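Local coordinates for whirlin (Mus musculus, PDB 6FDD), which acts as a scaffold of the USH2 complex in hearing and vision, needed for elongation and maintenance of hair-cell stereocilia, at residues A[41-46]-A[72-77]. Numbering follows the deposited sequence.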
ATOM      1  N   ILE A  41       1.290 -12.361   5.066  1.00 18.14           N
ATOM      2  CA  ILE A  41       0.745 -12.319   3.697  1.00 16.09           C
ATOM      3  C   ILE A  41       1.836 -11.946   2.685  1.00 19.27           C
ATOM      4  O   ILE A  41       2.773 -11.221   3.014  1.00 19.68           O
ATOM      5  CB  ILE A  41      -0.503 -11.372   3.595  1.00 17.23           C
ATOM      6  CG1 ILE A  41      -0.130  -9.887   3.776  1.00 17.38           C
ATOM      7  CG2 ILE A  41      -1.627 -11.819   4.590  1.00 19.10           C
ATOM      8  CD1 ILE A  41      -1.305  -8.853   3.611  1.00 21.42           C
ATOM      9  N   SER A  42       1.693 -12.444   1.457  1.00 16.71           N
ATOM     10  CA  SER A  42       2.604 -12.121   0.357  1.00 16.21           C
ATOM     11  C   SER A  42       2.419 -10.670  -0.083  1.00 19.00           C
ATOM     12  O   SER A  42       1.382 -10.070   0.179  1.00 18.09           O
ATOM     13  CB  SER A  42       2.315 -13.031  -0.838  1.00 20.43           C
ATOM     14  OG  SER A  42       1.045 -12.719  -1.386  1.00 22.71           O
ATOM     15  N   VAL A  43       3.413 -10.121  -0.825  1.00 17.81           N
ATOM     16  CA  VAL A  43       3.290  -8.775  -1.395  1.00 16.92           C
ATOM     17  C   VAL A  43       2.026  -8.710  -2.317  1.00 19.12           C
ATOM     18  O   VAL A  43       1.342  -7.695  -2.336  1.00 17.92           O
ATOM     19  CB  VAL A  43       4.593  -8.316  -2.129  1.00 20.18           C
ATOM     20  CG1 VAL A  43       4.904  -9.184  -3.353  1.00 19.30           C
ATOM     21  CG2 VAL A  43       4.528  -6.840  -2.495  1.00 19.86           C
ATOM     22  N   GLU A  44       1.719  -9.809  -3.034  1.00 17.52           N
ATOM     23  CA  GLU A  44       0.553  -9.859  -3.929  1.00 17.75           C
ATOM     24  C   GLU A  44      -0.749  -9.805  -3.154  1.00 19.64           C
ATOM     25  O   GLU A  44      -1.646  -9.054  -3.535  1.00 18.64           O
ATOM     26  CB  GLU A  44       0.578 -11.112  -4.816  1.00 19.24           C
ATOM     27  CG  GLU A  44       1.725 -11.144  -5.814  1.00 22.88           C
ATOM     28  CD  GLU A  44       3.016 -11.749  -5.297  1.00 34.02           C
ATOM     29  OE1 GLU A  44       3.025 -12.280  -4.160  1.00 28.03           O
ATOM     30  OE2 GLU A  44       3.999 -11.762  -6.066  1.00 33.81           O
ATOM     31  N   ALA A  45      -0.862 -10.580  -2.052  1.00 19.35           N
ATOM     32  CA  ALA A  45      -2.084 -10.553  -1.231  1.00 19.02           C
ATOM     33  C   ALA A  45      -2.279  -9.135  -0.669  1.00 21.05           C
ATOM     34  O   ALA A  45      -3.407  -8.619  -0.651  1.00 19.83           O
ATOM     35  CB  ALA A  45      -2.006 -11.584  -0.122  1.00 19.36           C
HETATM   36  N   MSE A  46      -1.168  -8.482  -0.276  1.00 17.10           N
HETATM   37  CA  MSE A  46      -1.226  -7.115   0.244  0.75 16.10           C
HETATM   38  C   MSE A  46      -1.717  -6.140  -0.829  1.00 19.66           C
HETATM   39  O   MSE A  46      -2.583  -5.289  -0.558  1.00 19.01           O
HETATM   40  CB  MSE A  46       0.154  -6.689   0.791  0.75 17.67           C
HETATM   41  CG  MSE A  46       0.099  -5.379   1.571  0.75 23.98           C
HETATM   42 SE   MSE A  46       1.797  -4.436   1.457  0.75 32.22          SE
HETATM   43  CE  MSE A  46       1.810  -4.013  -0.495  0.75 28.79           C
ATOM     44  N   PRO A  72      13.020  -4.634  -0.722  1.00 38.56           N
ATOM     45  CA  PRO A  72      13.611  -4.537  -2.075  1.00 37.63           C
ATOM     46  C   PRO A  72      13.515  -5.800  -2.933  1.00 38.73           C
ATOM     47  O   PRO A  72      13.318  -5.687  -4.144  1.00 38.43           O
ATOM     48  CB  PRO A  72      15.071  -4.154  -1.798  1.00 39.74           C
ATOM     49  CG  PRO A  72      15.025  -3.455  -0.494  1.00 44.78           C
ATOM     50  CD  PRO A  72      13.978  -4.180   0.309  1.00 40.66           C
ATOM     51  N   GLN A  73      13.596  -6.998  -2.310  1.00 33.29           N
ATOM     52  CA  GLN A  73      13.475  -8.277  -3.010  1.00 32.17           C
ATOM     53  C   GLN A  73      12.041  -8.509  -3.578  1.00 33.41           C
ATOM     54  O   GLN A  73      11.855  -9.383  -4.424  1.00 33.82           O
ATOM     55  CB  GLN A  73      13.913  -9.447  -2.107  1.00 33.98           C
ATOM     56  CG  GLN A  73      12.968  -9.727  -0.922  1.00 52.88           C
ATOM     57  CD  GLN A  73      13.241 -11.029  -0.187  1.00 75.45           C
ATOM     58  OE1 GLN A  73      13.124 -11.099   1.039  1.00 69.57           O
ATOM     59  NE2 GLN A  73      13.568 -12.104  -0.905  1.00 67.92           N
ATOM     60  N   ASP A  74      11.052  -7.734  -3.112  1.00 28.73           N
ATOM     61  CA  ASP A  74       9.650  -7.844  -3.571  1.00 27.49           C
ATOM     62  C   ASP A  74       9.240  -6.771  -4.583  1.00 29.58           C
ATOM     63  O   ASP A  74       8.087  -6.779  -5.036  1.00 26.32           O
ATOM     64  CB  ASP A  74       8.690  -7.819  -2.359  1.00 28.61           C
ATOM     65  CG  ASP A  74       8.703  -9.085  -1.529  1.00 32.08           C
ATOM     66  OD1 ASP A  74       9.316 -10.088  -1.973  1.00 32.47           O
ATOM     67  OD2 ASP A  74       8.122  -9.074  -0.419  1.00 29.29           O
ATOM     68  N   LEU A  75      10.162  -5.836  -4.937  1.00 25.54           N
ATOM     69  CA  LEU A  75       9.836  -4.738  -5.854  1.00 26.03           C
ATOM     70  C   LEU A  75       9.360  -5.196  -7.232  1.00 26.56           C
ATOM     71  O   LEU A  75       8.374  -4.657  -7.722  1.00 24.93           O
ATOM     72  CB  LEU A  75      10.989  -3.718  -5.988  1.00 26.27           C
ATOM     73  CG  LEU A  75      11.163  -2.797  -4.786  1.00 32.56           C
ATOM     74  CD1 LEU A  75      12.481  -2.040  -4.859  1.00 33.26           C
ATOM     75  CD2 LEU A  75      10.009  -1.802  -4.678  1.00 36.30           C
ATOM     76  N   ASP A  76      10.017  -6.200  -7.827  1.00 25.30           N
ATOM     77  CA  ASP A  76       9.623  -6.696  -9.155  1.00 25.40           C
ATOM     78  C   ASP A  76       8.230  -7.328  -9.114  1.00 26.37           C
ATOM     79  O   ASP A  76       7.420  -7.039  -9.993  1.00 25.15           O
ATOM     80  CB  ASP A  76      10.663  -7.668  -9.727  1.00 27.94           C
ATOM     81  CG  ASP A  76      12.017  -7.046 -10.052  1.00 36.81           C
ATOM     82  OD1 ASP A  76      12.108  -5.795 -10.105  1.00 36.16           O
ATOM     83  OD2 ASP A  76      12.979  -7.809 -10.259  1.00 45.06           O
ATOM     84  N   ARG A  77       7.932  -8.127  -8.060  1.00 21.88           N
ATOM     85  CA  ARG A  77       6.595  -8.708  -7.887  1.00 22.14           C
ATOM     86  C   ARG A  77       5.552  -7.600  -7.690  1.00 24.44           C
ATOM     87  O   ARG A  77       4.498  -7.629  -8.334  1.00 23.50           O
ATOM     88  CB  ARG A  77       6.584  -9.703  -6.731  1.00 20.82           C
ATOM     89  CG  ARG A  77       7.226 -11.039  -7.098  1.00 25.23           C
ATOM     90  CD  ARG A  77       7.662 -11.818  -5.879  1.00 33.74           C
ATOM     91  NE  ARG A  77       6.517 -12.175  -5.038  1.00 33.89           N
ATOM     92  CZ  ARG A  77       6.597 -12.767  -3.853  1.00 43.12           C
ATOM     93  NH1 ARG A  77       7.781 -13.090  -3.341  1.00 31.14           N
ATOM     94  NH2 ARG A  77       5.497 -13.042  -3.169  1.00 28.64           N
TER
HETATM   95  O   HOH W   1       6.059 -10.941  -0.306  1.00 27.54           O
HETATM   96  O   HOH W   2       3.577 -10.091  -8.195  1.00 47.71           O
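Arg-77 grips the carboxylate of Glu-44 side-on, giving one nitrogen to each oxygen: NH2 donates to Glu-44 OE1 and NE to Glu-44 OE2, each over 2.8 Å. Both bonds are nearly straight, and the carboxylate and guanidinium planes lie only 14° apart. OE1 is met in its syn lone pair, whereas NE reaches OE2 on the syn side but somewhat above the carboxylate plane. The glutamate gets there by a bend in its chain (chi2 88°), which curls the acid back toward the start of its own helix. Glu-44 OE2 also accepts from a water 2.7 Å away that donates its other hydrogen to the backbone Arg-77 O. Glu-44 OE1 has a further, weak bond from Ser-42 OG; Ser-42 is the N-cap of helix 43-53, and its OG accepts the capping bond from Ala-45 N at 2.9 Å. The salt bridge fastens the first turn of helix 43-53 to that of the C-terminal helix 75-81, at the surface of the all-helical HHD2 domain of whirlin. An alanine in place of Glu-44 would probably leave Arg-77 NE and NH2 without their paired acceptor and the guanidinium less firmly fixed in rotation, and cost the water on Arg-77 O its second partner. Val-43 CG1 lies over one face of the guanidinium, 3.8 Å from Arg-77 NE, and the buried Val-43 side chain also touches Tyr-36 and Phe-78. Asp-74 OD2 accepts from a water that in turn accepts from Val-43 N, satisfying this amide, and is also hydrogen-bonded to Tyr-36 OH of helix 23-37. Asp-74 OD1 sits 3.6 Å from Arg-77 NH1, well out of the guanidinium plane, a long pairing of charges to which no N-H points.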